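Local atomic coordinates of fuculose-1-phosphate aldolase (Thermus thermophilus, PDB entry 2FK5), a protein that belongs to the class II aldolase and adducin family, with the mixed sheet flanked by helices that marks the AraD-like fold. Residues A[8-12]-A[166-170]; A[27-32]-A[83-88]; A[38-42]-A[66-71]; A[58-63]-A[75-79]; A[153-157]-A[169-173]. One frame throughout, in Å; residues are numbered along the deposited sequence.

Interaction 1: A[8-12]-A[166-170]; sequences AFRQV and LLEAY
Leu166 reaches from helix 162-191 into the flank of helix 3-18, and its side chain can be followed atom by atom. CB leaves the helix toward the 8-12 segment, and CG, anti to the backbone N (chi1 -175°), meets CG2 of Val12 at 3.9 Å. From there CD2 goes furthest across. It sits over one face of the Phe9 ring, 3.9 Å from the centroid and 19° off the ring normal, somewhat toward the rim on the CD1 side: a CH-pi contact. The same methyl lies near CB of Ala8, at 4.2 Å, and near the Ala8 carbonyl oxygen. Phe9 CB points away from the other helix, and the ring comes back because CG lies beside the backbone N.

Val12 fills the next level. Its CG2 touches Tyr170 CB at 3.8 Å and CD2 of Leu167 at 4.0 Å, and thus meets three residues of the partner helix. CD2 of Leu167 also lies 3.8 Å from OE1 of Gln11, near the outer margin, where Arg48 of a second subunit packs on Gln11. Beyond the pair, Leu166 rests on Phe29, Val31 and Val87 of the sheet. The two axes run 10.2 Å apart and only 12° from parallel, an apolar helix-helix packing in the layer that covers one face of the central sheet in this AraD-like fold.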
# COMPACT_ATOMS: atom_id res chain seq x y z
N ALA A 8 1.85 10.80 13.44
CA ALA A 8 0.69 10.13 14.01
C ALA A 8 -0.58 10.48 13.24
O ALA A 8 -1.41 9.61 12.99
CB ALA A 8 0.53 10.49 15.48
N PHE A 9 -0.73 11.76 12.86
CA PHE A 9 -1.91 12.18 12.09
C PHE A 9 -1.85 11.51 10.72
O PHE A 9 -2.85 11.01 10.21
CB PHE A 9 -1.91 13.69 11.84
CG PHE A 9 -2.54 14.50 12.95
CD1 PHE A 9 -1.86 14.70 14.15
CD2 PHE A 9 -3.80 15.06 12.78
CE1 PHE A 9 -2.43 15.46 15.18
CE2 PHE A 9 -4.38 15.82 13.80
CZ PHE A 9 -3.69 16.02 15.00
N ARG A 10 -0.67 11.53 10.12
CA ARG A 10 -0.48 10.95 8.80
C ARG A 10 -0.81 9.47 8.80
O ARG A 10 -1.52 8.99 7.92
CB ARG A 10 0.96 11.16 8.34
CG ARG A 10 1.22 10.63 6.95
CD ARG A 10 2.64 10.93 6.51
NE ARG A 10 2.92 10.39 5.19
CZ ARG A 10 4.12 10.38 4.62
NH1 ARG A 10 4.26 9.86 3.41
N GLN A 11 -0.29 8.76 9.79
CA GLN A 11 -0.51 7.33 9.92
C GLN A 11 -1.97 6.99 10.19
O GLN A 11 -2.50 6.04 9.63
CB GLN A 11 0.39 6.80 11.03
CG GLN A 11 0.11 5.38 11.46
CD GLN A 11 1.07 4.93 12.54
OE1 GLN A 11 0.75 4.06 13.35
NE2 GLN A 11 2.27 5.51 12.54
N VAL A 12 -2.61 7.76 11.07
CA VAL A 12 -4.01 7.51 11.39
C VAL A 12 -4.85 7.69 10.13
O VAL A 12 -5.74 6.88 9.85
CB VAL A 12 -4.50 8.44 12.53
CG1 VAL A 12 -6.03 8.49 12.55
CG2 VAL A 12 -3.99 7.92 13.86
N LEU A 166 -4.09 10.03 20.14
CA LEU A 166 -4.65 9.92 18.80
C LEU A 166 -4.66 8.46 18.33
O LEU A 166 -5.65 7.99 17.75
CB LEU A 166 -3.85 10.78 17.81
CG LEU A 166 -4.41 10.83 16.39
CD1 LEU A 166 -5.84 11.37 16.41
CD2 LEU A 166 -3.53 11.73 15.54
N LEU A 167 -3.57 7.74 18.57
CA LEU A 167 -3.49 6.34 18.17
C LEU A 167 -4.50 5.52 18.96
O LEU A 167 -5.05 4.53 18.46
CB LEU A 167 -2.07 5.80 18.39
CG LEU A 167 -1.05 6.33 17.38
CD1 LEU A 167 0.36 5.95 17.81
CD2 LEU A 167 -1.36 5.77 16.00
N GLU A 168 -4.74 5.93 20.20
CA GLU A 168 -5.70 5.24 21.04
C GLU A 168 -7.11 5.45 20.46
O GLU A 168 -7.89 4.50 20.37
CB GLU A 168 -5.64 5.80 22.46
CG GLU A 168 -6.64 5.20 23.42
CD GLU A 168 -6.66 5.94 24.74
OE1 GLU A 168 -7.31 5.46 25.69
OE2 GLU A 168 -6.03 7.02 24.83
N ALA A 169 -7.42 6.68 20.09
CA ALA A 169 -8.73 7.02 19.51
C ALA A 169 -8.94 6.24 18.21
O ALA A 169 -10.01 5.69 17.96
CB ALA A 169 -8.80 8.52 19.24
N TYR A 170 -7.90 6.23 17.38
CA TYR A 170 -7.93 5.51 16.11
C TYR A 170 -8.24 4.04 16.37
O TYR A 170 -9.05 3.44 15.67
CB TYR A 170 -6.58 5.65 15.40
CG TYR A 170 -6.29 4.51 14.44
CD1 TYR A 170 -5.50 3.42 14.83
CD2 TYR A 170 -6.87 4.48 13.17
CE1 TYR A 170 -5.30 2.33 13.98
CE2 TYR A 170 -6.68 3.39 12.31
CZ TYR A 170 -5.89 2.32 12.73
OH TYR A 170 -5.75 1.23 11.91

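Interaction 2: A[27-32]-A[83-88]; sequences GNFSVR and ARALVH. With SO4 (sulfate ion), chain C.
Asn28 and His88 pair at one end of an antiparallel ladder; Arg32 and Arg84 lie just past its last bridged pair, and the two ends differ in character. The strand part, from Asn28-His88 to Val31-Ala85, is tight. Asn28 with His88 and Ser30 with Leu86 are hydrogen-bonded pairs, joined by bonds such as Leu86 N to Ser30 O at 2.9 Å. Phe29 with Val87 and Val31 with Ala85 are the non-hydrogen-bonded pairs; there Phe29 CB meets Val87 CG2 at 4.0 Å, on the face covered by helix 162-191.

On the other face, OD1 of Asn28 comes within 3.3 Å of His88 CB, the amide turned 39° from the imidazole. The carboxamide is fixed from both ends, since OD1 takes a hydrogen bond from His74 and ND2 gives one to sulfate O1 at 3.1 Å. Ser30 OG is likewise tied to Tyr78 and His74.

The Arg end is looser and wetter. One backbone bond, Arg32 N to Arg84 O at 2.9 Å, joins it. A water accepts from Arg32 NE and lies within bonding distance of Ala83 O, and another links Arg32 O with Arg84 O. Arg84, in a classic beta bulge with Ala85 opposite Gly157, does not pair with Arg32, whose NH1 goes to Gly36 O. The chemistry implies a seam held mainly by backbone bonds, with an anion-binding amide at one end and waters at the other.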
# COMPACT_ATOMS: atom_id res chain seq x y z
N GLY A 27 -14.47 12.49 7.28
CA GLY A 27 -13.84 12.36 8.58
C GLY A 27 -12.84 13.44 8.97
O GLY A 27 -12.44 14.27 8.16
N ASN A 28 -12.44 13.43 10.23
CA ASN A 28 -11.48 14.39 10.73
C ASN A 28 -10.97 13.95 12.09
O ASN A 28 -11.63 13.18 12.78
CB ASN A 28 -12.13 15.77 10.82
CG ASN A 28 -13.57 15.70 11.29
OD1 ASN A 28 -13.83 15.43 12.45
ND2 ASN A 28 -14.50 15.93 10.37
N PHE A 29 -9.79 14.41 12.46
CA PHE A 29 -9.27 14.05 13.77
C PHE A 29 -8.46 15.17 14.35
O PHE A 29 -7.97 16.04 13.63
CB PHE A 29 -8.46 12.75 13.73
CG PHE A 29 -7.82 12.45 12.42
CD1 PHE A 29 -6.46 12.70 12.22
CD2 PHE A 29 -8.56 11.88 11.39
CE1 PHE A 29 -5.86 12.37 11.00
CE2 PHE A 29 -7.97 11.56 10.18
CZ PHE A 29 -6.61 11.80 9.99
N SER A 30 -8.33 15.14 15.67
CA SER A 30 -7.62 16.19 16.38
C SER A 30 -7.01 15.69 17.67
O SER A 30 -7.31 14.58 18.13
CB SER A 30 -8.60 17.30 16.73
OG SER A 30 -9.58 16.79 17.63
N VAL A 31 -6.17 16.53 18.26
CA VAL A 31 -5.55 16.24 19.55
C VAL A 31 -5.61 17.54 20.36
O VAL A 31 -5.58 18.63 19.81
CB VAL A 31 -4.07 15.79 19.42
CG1 VAL A 31 -3.99 14.51 18.61
CG2 VAL A 31 -3.24 16.89 18.79
N ARG A 32 -5.72 17.39 21.67
CA ARG A 32 -5.77 18.53 22.58
C ARG A 32 -4.35 19.09 22.67
O ARG A 32 -3.38 18.32 22.72
CB ARG A 32 -6.22 18.06 23.96
CG ARG A 32 -6.44 19.16 25.00
CD ARG A 32 -7.81 19.81 24.83
NE ARG A 32 -8.17 20.57 26.02
CZ ARG A 32 -7.75 21.80 26.28
NH1 ARG A 32 -6.95 22.41 25.42
NH2 ARG A 32 -8.09 22.39 27.42
N ALA A 83 -11.11 14.62 27.10
CA ALA A 83 -10.56 14.03 25.89
C ALA A 83 -9.22 14.65 25.54
O ALA A 83 -9.05 15.86 25.65
CB ALA A 83 -11.53 14.20 24.74
N ARG A 84 -8.27 13.82 25.11
CA ARG A 84 -6.95 14.28 24.69
C ARG A 84 -6.81 14.15 23.17
O ARG A 84 -5.88 14.69 22.57
CB ARG A 84 -5.86 13.47 25.39
CG ARG A 84 -5.74 13.78 26.88
CD ARG A 84 -5.48 15.26 27.10
NE ARG A 84 -5.07 15.55 28.47
CZ ARG A 84 -4.73 16.75 28.91
NH1 ARG A 84 -4.75 17.79 28.09
NH2 ARG A 84 -4.37 16.92 30.18
N ALA A 85 -7.74 13.45 22.55
CA ALA A 85 -7.74 13.29 21.10
C ALA A 85 -9.12 12.83 20.66
O ALA A 85 -9.85 12.21 21.43
CB ALA A 85 -6.68 12.26 20.68
N LEU A 86 -9.50 13.16 19.43
CA LEU A 86 -10.80 12.77 18.91
C LEU A 86 -10.71 12.34 17.45
O LEU A 86 -10.05 12.98 16.64
CB LEU A 86 -11.78 13.94 19.02
CG LEU A 86 -13.26 13.66 18.68
CD1 LEU A 86 -13.82 12.66 19.69
CD2 LEU A 86 -14.05 14.96 18.72
N VAL A 87 -11.38 11.24 17.12
CA VAL A 87 -11.40 10.76 15.74
C VAL A 87 -12.85 10.64 15.30
O VAL A 87 -13.65 10.00 15.98
CB VAL A 87 -10.74 9.36 15.58
CG1 VAL A 87 -11.07 8.80 14.19
CG2 VAL A 87 -9.24 9.45 15.76
N HIS A 88 -13.18 11.28 14.19
CA HIS A 88 -14.51 11.19 13.63
C HIS A 88 -14.33 10.45 12.31
O HIS A 88 -13.56 10.87 11.44
CB HIS A 88 -15.11 12.58 13.37
CG HIS A 88 -16.48 12.54 12.77
ND1 HIS A 88 -16.89 13.39 11.77
CD2 HIS A 88 -17.54 11.73 13.02
CE1 HIS A 88 -18.13 13.10 11.42
NE2 HIS A 88 -18.55 12.10 12.17
S SO4 C . -14.08 18.04 6.80
O1 SO4 C . -13.41 17.71 8.13
O2 SO4 C . -14.47 19.51 6.84
O3 SO4 C . -13.11 17.90 5.78
O4 SO4 C . -15.31 17.33 6.83
O HOH W 1 -9.78 18.12 27.09
O HOH W 2 -3.44 15.60 23.40

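Interaction 3: A[38-42]-A[66-71]; sequences LITKS and GASVES. With SO4 (sulfate ion), chain C.
Ser42, Ile39 and Ser68 carry this contact, in which the end of strand 36-40 meets an ST turn and a type I beta turn leading into helix 71-80, together forming an anion site. Ser42 N gives a nearly straight bond to Gly66 O at 2.8 Å (170° at the hydrogen), which pins the chain just past the strand. Its OG, anti to the backbone N (chi1 -171°), is thereby carried to sulfate O2 and runs close by Val69 CG2.

Ile39 supplies the apolar part. CG1 also lies anti to the backbone N, and the extended chain ends with CD1 against Ser68 CB at 3.7 Å and equally near Ser71 OG.

Ser68 works from the turn. Its N makes only a weak bond to Thr40 O, while its CB packs against that same oxygen. OG accepts from Glu70 N at 3.1 Å, closing the ST turn, and donates to sulfate O1. Ser68 O in turn receives both Ser71 N and Ser71 OG, so the hydroxyl that touches Ile39 is held in place by the turn.

Gly43 N and Lys46 NZ add to the donors round the sulfate, which probably comes from the crystallisation liquor. Its O2 takes two bonds from this contact, one from Ser42 OG at 3.0 Å and the other from Val69 N at 2.9 Å, the latter almost linear at 178°.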
# COMPACT_ATOMS: atom_id res chain seq x y z
N LEU A 38 -5.47 20.74 17.79
CA LEU A 38 -4.92 20.69 16.44
C LEU A 38 -5.84 19.76 15.66
O LEU A 38 -6.05 18.63 16.07
CB LEU A 38 -3.50 20.10 16.50
CG LEU A 38 -2.67 20.07 15.22
CD1 LEU A 38 -2.46 21.49 14.72
CD2 LEU A 38 -1.32 19.39 15.48
N ILE A 39 -6.37 20.22 14.54
CA ILE A 39 -7.29 19.42 13.76
C ILE A 39 -7.02 19.52 12.27
O ILE A 39 -6.40 20.48 11.80
CB ILE A 39 -8.75 19.87 14.06
CG1 ILE A 39 -9.77 18.93 13.42
CG2 ILE A 39 -8.96 21.29 13.56
CD1 ILE A 39 -11.19 19.19 13.91
N THR A 40 -7.48 18.51 11.53
CA THR A 40 -7.33 18.47 10.09
C THR A 40 -8.19 19.56 9.44
O THR A 40 -9.29 19.87 9.92
CB THR A 40 -7.78 17.10 9.52
OG1 THR A 40 -9.09 16.79 10.01
CG2 THR A 40 -6.80 16.00 9.94
N LYS A 41 -7.69 20.14 8.35
CA LYS A 41 -8.43 21.18 7.65
C LYS A 41 -9.60 20.61 6.86
O LYS A 41 -9.68 19.41 6.62
CB LYS A 41 -7.52 21.95 6.69
CG LYS A 41 -6.47 22.81 7.37
CD LYS A 41 -5.65 23.56 6.32
CE LYS A 41 -4.57 24.41 6.98
NZ LYS A 41 -3.72 25.08 5.96
N SER A 42 -10.50 21.50 6.44
CA SER A 42 -11.66 21.09 5.68
C SER A 42 -11.26 20.70 4.26
O SER A 42 -10.33 21.27 3.68
CB SER A 42 -12.67 22.24 5.62
OG SER A 42 -13.90 21.82 5.07
N GLY A 66 -10.98 27.57 7.28
CA GLY A 66 -10.25 26.45 6.73
C GLY A 66 -10.26 25.24 7.64
O GLY A 66 -9.89 24.14 7.22
N ALA A 67 -10.67 25.42 8.89
CA ALA A 67 -10.69 24.29 9.82
C ALA A 67 -11.82 23.33 9.48
O ALA A 67 -12.82 23.73 8.87
CB ALA A 67 -10.86 24.80 11.25
N SER A 68 -11.66 22.07 9.87
CA SER A 68 -12.67 21.04 9.62
C SER A 68 -14.06 21.58 9.93
O SER A 68 -14.24 22.30 10.91
CB SER A 68 -12.40 19.81 10.50
OG SER A 68 -13.55 19.00 10.58
N VAL A 69 -15.04 21.21 9.12
CA VAL A 69 -16.41 21.66 9.32
C VAL A 69 -16.98 21.15 10.65
O VAL A 69 -17.96 21.68 11.16
CB VAL A 69 -17.31 21.20 8.16
CG1 VAL A 69 -18.73 21.70 8.37
CG2 VAL A 69 -16.77 21.73 6.84
N GLU A 70 -16.35 20.11 11.21
CA GLU A 70 -16.80 19.53 12.48
C GLU A 70 -16.04 20.11 13.66
O GLU A 70 -16.17 19.62 14.78
CB GLU A 70 -16.60 18.01 12.46
CG GLU A 70 -17.25 17.31 11.29
CD GLU A 70 -18.76 17.38 11.34
OE1 GLU A 70 -19.28 18.38 11.89
OE2 GLU A 70 -19.42 16.46 10.83
N SER A 71 -15.25 21.15 13.43
CA SER A 71 -14.47 21.73 14.50
C SER A 71 -15.32 22.14 15.70
O SER A 71 -14.86 22.07 16.83
CB SER A 71 -13.67 22.93 13.99
OG SER A 71 -12.64 22.50 13.12
S SO4 C . -14.08 18.04 6.80
O1 SO4 C . -13.41 17.71 8.13
O2 SO4 C . -14.47 19.51 6.84
O3 SO4 C . -13.11 17.90 5.78
O4 SO4 C . -15.31 17.33 6.83

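Interaction 4: A[58-63]-A[75-79]; sequences PLEGPI and REVYR
Arg79 starts with CG beside its backbone N (chi1 -76°) and then runs extended to NE, which lays the guanidinium alongside the 58-63 loop; Arg75 instead bends at chi3 (65°) and sets its own guanidinium against one face of that of Arg79. Arg79 grips one oxygen side-on: NH2 at 2.8 Å and NE at 3.0 Å both bond Leu59 O, which lies near the guanidinium plane. Glu60, bent at chi2, brings OE2 to 3.3 Å from the same NE as a salt bridge; the two planes are 12° from parallel, though OE2 comes in obliquely. Glu76 OE1, one turn before on the same helix, takes Arg79 NH1 in a second salt bridge.

Arg75 is sandwiched. NH2 of Arg79 lies over one face of its guanidinium, and CD1 of Ile63 over the opposite face. At its edge a water accepts from NH1 and donates to Gly61 O and Pro58 O. Leu59 CD2 adds apolar contact with Tyr78 CB at 3.8 Å.

The loop also meets a third subunit, where Ser135 bonds Glu60 O. Two guanidinium groups lying this close would probably repel each other; the carboxylates of Glu60 and Glu76 and the loop carbonyls probably offset this.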
# COMPACT_ATOMS: atom_id res chain seq x y z
N PRO A 58 -8.59 27.51 18.98
CA PRO A 58 -8.69 27.77 20.42
C PRO A 58 -10.05 27.31 20.93
O PRO A 58 -10.99 27.21 20.16
CB PRO A 58 -8.51 29.29 20.50
CG PRO A 58 -9.21 29.76 19.26
CD PRO A 58 -8.80 28.74 18.19
N LEU A 59 -10.14 27.01 22.23
CA LEU A 59 -11.42 26.58 22.79
C LEU A 59 -12.33 27.80 22.90
O LEU A 59 -13.56 27.69 22.85
CB LEU A 59 -11.23 25.96 24.18
CG LEU A 59 -10.50 24.61 24.23
CD1 LEU A 59 -10.60 24.02 25.63
CD2 LEU A 59 -11.12 23.66 23.22
N GLU A 60 -11.71 28.97 23.05
CA GLU A 60 -12.46 30.22 23.14
C GLU A 60 -11.95 31.18 22.08
O GLU A 60 -10.76 31.47 22.00
CB GLU A 60 -12.30 30.86 24.53
CG GLU A 60 -12.90 30.04 25.67
CD GLU A 60 -14.34 29.64 25.41
OE1 GLU A 60 -15.13 30.49 24.94
OE2 GLU A 60 -14.69 28.47 25.69
N GLY A 61 -12.86 31.68 21.26
CA GLY A 61 -12.47 32.59 20.21
C GLY A 61 -12.99 32.09 18.87
O GLY A 61 -13.63 31.04 18.80
N PRO A 62 -12.71 32.83 17.78
CA PRO A 62 -13.16 32.46 16.44
C PRO A 62 -12.51 31.17 15.93
O PRO A 62 -11.31 30.96 16.13
CB PRO A 62 -12.74 33.66 15.58
CG PRO A 62 -12.67 34.79 16.57
CD PRO A 62 -12.03 34.14 17.76
N ILE A 63 -13.30 30.31 15.30
CA ILE A 63 -12.74 29.09 14.73
C ILE A 63 -12.10 29.53 13.42
O ILE A 63 -12.79 30.03 12.53
CB ILE A 63 -13.82 28.03 14.45
CG1 ILE A 63 -14.39 27.51 15.77
CG2 ILE A 63 -13.21 26.87 13.64
CD1 ILE A 63 -15.44 26.44 15.59
N ARG A 75 -14.35 21.00 19.39
CA ARG A 75 -14.16 22.02 20.42
C ARG A 75 -15.03 21.77 21.65
O ARG A 75 -14.56 21.84 22.78
CB ARG A 75 -14.47 23.40 19.85
CG ARG A 75 -14.22 24.53 20.85
CD ARG A 75 -14.52 25.88 20.24
NE ARG A 75 -15.94 26.01 19.92
CZ ARG A 75 -16.48 27.11 19.42
NH1 ARG A 75 -15.72 28.18 19.19
NH2 ARG A 75 -17.78 27.15 19.15
N GLU A 76 -16.30 21.45 21.42
CA GLU A 76 -17.23 21.21 22.52
C GLU A 76 -16.80 19.99 23.32
O GLU A 76 -16.91 19.97 24.54
CB GLU A 76 -18.65 21.04 21.98
CG GLU A 76 -19.74 21.32 23.01
CD GLU A 76 -19.66 22.73 23.58
OE1 GLU A 76 -19.42 23.67 22.80
OE2 GLU A 76 -19.85 22.89 24.81
N VAL A 77 -16.33 18.95 22.64
CA VAL A 77 -15.87 17.75 23.33
C VAL A 77 -14.70 18.08 24.24
O VAL A 77 -14.62 17.61 25.37
CB VAL A 77 -15.41 16.64 22.33
CG1 VAL A 77 -14.78 15.49 23.09
CG2 VAL A 77 -16.58 16.14 21.51
N TYR A 78 -13.77 18.89 23.75
CA TYR A 78 -12.62 19.25 24.57
C TYR A 78 -13.03 20.16 25.72
O TYR A 78 -12.47 20.09 26.81
CB TYR A 78 -11.55 19.92 23.71
CG TYR A 78 -10.86 18.95 22.79
CD1 TYR A 78 -10.73 19.22 21.43
CD2 TYR A 78 -10.33 17.75 23.27
CE1 TYR A 78 -10.09 18.31 20.57
CE2 TYR A 78 -9.69 16.84 22.42
CZ TYR A 78 -9.58 17.13 21.07
OH TYR A 78 -8.96 16.24 20.22
N ARG A 79 -14.02 21.02 25.47
CA ARG A 79 -14.51 21.92 26.51
C ARG A 79 -15.15 21.14 27.65
O ARG A 79 -14.82 21.34 28.82
CB ARG A 79 -15.56 22.88 25.94
CG ARG A 79 -15.04 24.02 25.09
CD ARG A 79 -16.23 24.76 24.46
NE ARG A 79 -15.87 26.01 23.82
CZ ARG A 79 -16.73 26.78 23.15
NH1 ARG A 79 -18.00 26.42 23.04
NH2 ARG A 79 -16.32 27.93 22.62
O HOH W 3 -13.02 28.25 19.12

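Interaction 5: A[153-157]-A[169-173]; sequences AFAVG and AYGLM
Strand 153-157 and helix 169-173 run at 141° to one another, their axes 6.8 Å apart at closest, with Gly157 and Ala169 nearest at the backbone. Small residues make that approach possible. Ala169 CB lies 3.8 Å from Gly157 N, over a residue with no side chain to hold the helix off. Two residues earlier on the strand, Ala155 points its CB at the helix, where it meets Leu172 CB at 3.9 Å and sits 3.6 Å from Ala169 O.

Met173 closes the other end. Its CG starts anti to the backbone N (chi1 -175°), and bends at chi2 and chi3 then curl the chain back over the strand. The terminal CE arrives 3.4 Å from Ala153 O and 4.0 Å from Ala155 CB, while SD passes Ala153 CB at 4.1 Å. A single bent side chain thus spans two alanines on the same strand face.

Phe154 and Val156 point away from the helix, toward helix 130-142, and Phe154 stacks on His88. Ala169 and Met173 also touch the neighbouring strand 85-89. Helices on both sides of one strand show the layered alpha-beta-alpha build, and this contact is part of the seat of the long helix 162-191 on the central sheet.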
# COMPACT_ATOMS: atom_id res chain seq x y z
N ALA A 153 -19.21 8.20 13.47
CA ALA A 153 -18.94 7.94 14.87
C ALA A 153 -17.77 8.78 15.37
O ALA A 153 -16.96 9.27 14.57
CB ALA A 153 -18.61 6.46 15.06
N PHE A 154 -17.69 8.92 16.69
CA PHE A 154 -16.62 9.67 17.34
C PHE A 154 -16.01 8.74 18.39
O PHE A 154 -16.74 8.01 19.06
CB PHE A 154 -17.17 10.92 18.05
CG PHE A 154 -17.68 11.97 17.11
CD1 PHE A 154 -18.96 11.88 16.57
CD2 PHE A 154 -16.87 13.03 16.73
CE1 PHE A 154 -19.42 12.83 15.67
CE2 PHE A 154 -17.33 13.99 15.83
CZ PHE A 154 -18.60 13.89 15.30
N ALA A 155 -14.69 8.76 18.52
CA ALA A 155 -14.00 7.94 19.52
C ALA A 155 -12.98 8.85 20.19
O ALA A 155 -12.33 9.63 19.51
CB ALA A 155 -13.30 6.76 18.87
N VAL A 156 -12.84 8.73 21.50
CA VAL A 156 -11.91 9.58 22.24
C VAL A 156 -10.67 8.86 22.73
O VAL A 156 -10.71 7.67 23.05
CB VAL A 156 -12.60 10.21 23.48
CG1 VAL A 156 -13.91 10.84 23.08
CG2 VAL A 156 -12.84 9.15 24.54
N GLY A 157 -9.57 9.60 22.79
CA GLY A 157 -8.32 9.08 23.30
C GLY A 157 -8.04 9.84 24.59
O GLY A 157 -8.31 11.04 24.64
N ALA A 169 -7.42 6.68 20.09
CA ALA A 169 -8.73 7.02 19.51
C ALA A 169 -8.94 6.24 18.21
O ALA A 169 -10.01 5.69 17.96
CB ALA A 169 -8.80 8.52 19.24
N TYR A 170 -7.90 6.23 17.38
CA TYR A 170 -7.93 5.51 16.11
C TYR A 170 -8.24 4.04 16.37
O TYR A 170 -9.05 3.44 15.67
CB TYR A 170 -6.58 5.65 15.40
CG TYR A 170 -6.29 4.51 14.44
CD1 TYR A 170 -5.50 3.42 14.83
CD2 TYR A 170 -6.87 4.48 13.17
CE1 TYR A 170 -5.30 2.33 13.98
CE2 TYR A 170 -6.68 3.39 12.31
CZ TYR A 170 -5.89 2.32 12.73
OH TYR A 170 -5.75 1.23 11.91
N GLY A 171 -7.58 3.47 17.38
CA GLY A 171 -7.79 2.07 17.73
C GLY A 171 -9.21 1.77 18.15
O GLY A 171 -9.77 0.72 17.81
N LEU A 172 -9.82 2.70 18.87
CA LEU A 172 -11.20 2.51 19.30
C LEU A 172 -12.12 2.57 18.10
O LEU A 172 -13.13 1.87 18.05
CB LEU A 172 -11.62 3.59 20.30
CG LEU A 172 -10.99 3.49 21.69
CD1 LEU A 172 -11.38 4.69 22.53
CD2 LEU A 172 -11.44 2.20 22.36
N MET A 173 -11.79 3.42 17.13
CA MET A 173 -12.61 3.55 15.94
C MET A 173 -12.58 2.25 15.14
O MET A 173 -13.61 1.78 14.67
CB MET A 173 -12.14 4.72 15.08
CG MET A 173 -13.02 5.00 13.86
SD MET A 173 -14.75 5.39 14.29
CE MET A 173 -14.54 7.00 15.06

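Overall arrangement
The five contacts gather round one mixed sheet. Interactions 2, 3 and 5 all reach it, through neighbouring strands in the order 36-40, 28-32, 85-89 and 152-157. Interactions 1 and 5 share helix 162-191, their centres about 9 Å apart, so the helix joins helix 3-18 to the sheet. Interaction 2 lies about 8 to 10 Å from the centres of 1, 3 and 5. Interaction 4 is peripheral, its centre about 21 Å from that of interaction 1. Along the chain 3 and 4 interleave, both between the segments of 2, while 1 joins the early and late parts. Distant chain parts thus meet round one sheet, with the anion site shared by 2 and 3 and subunit contacts at the helices and the 58-63 loop.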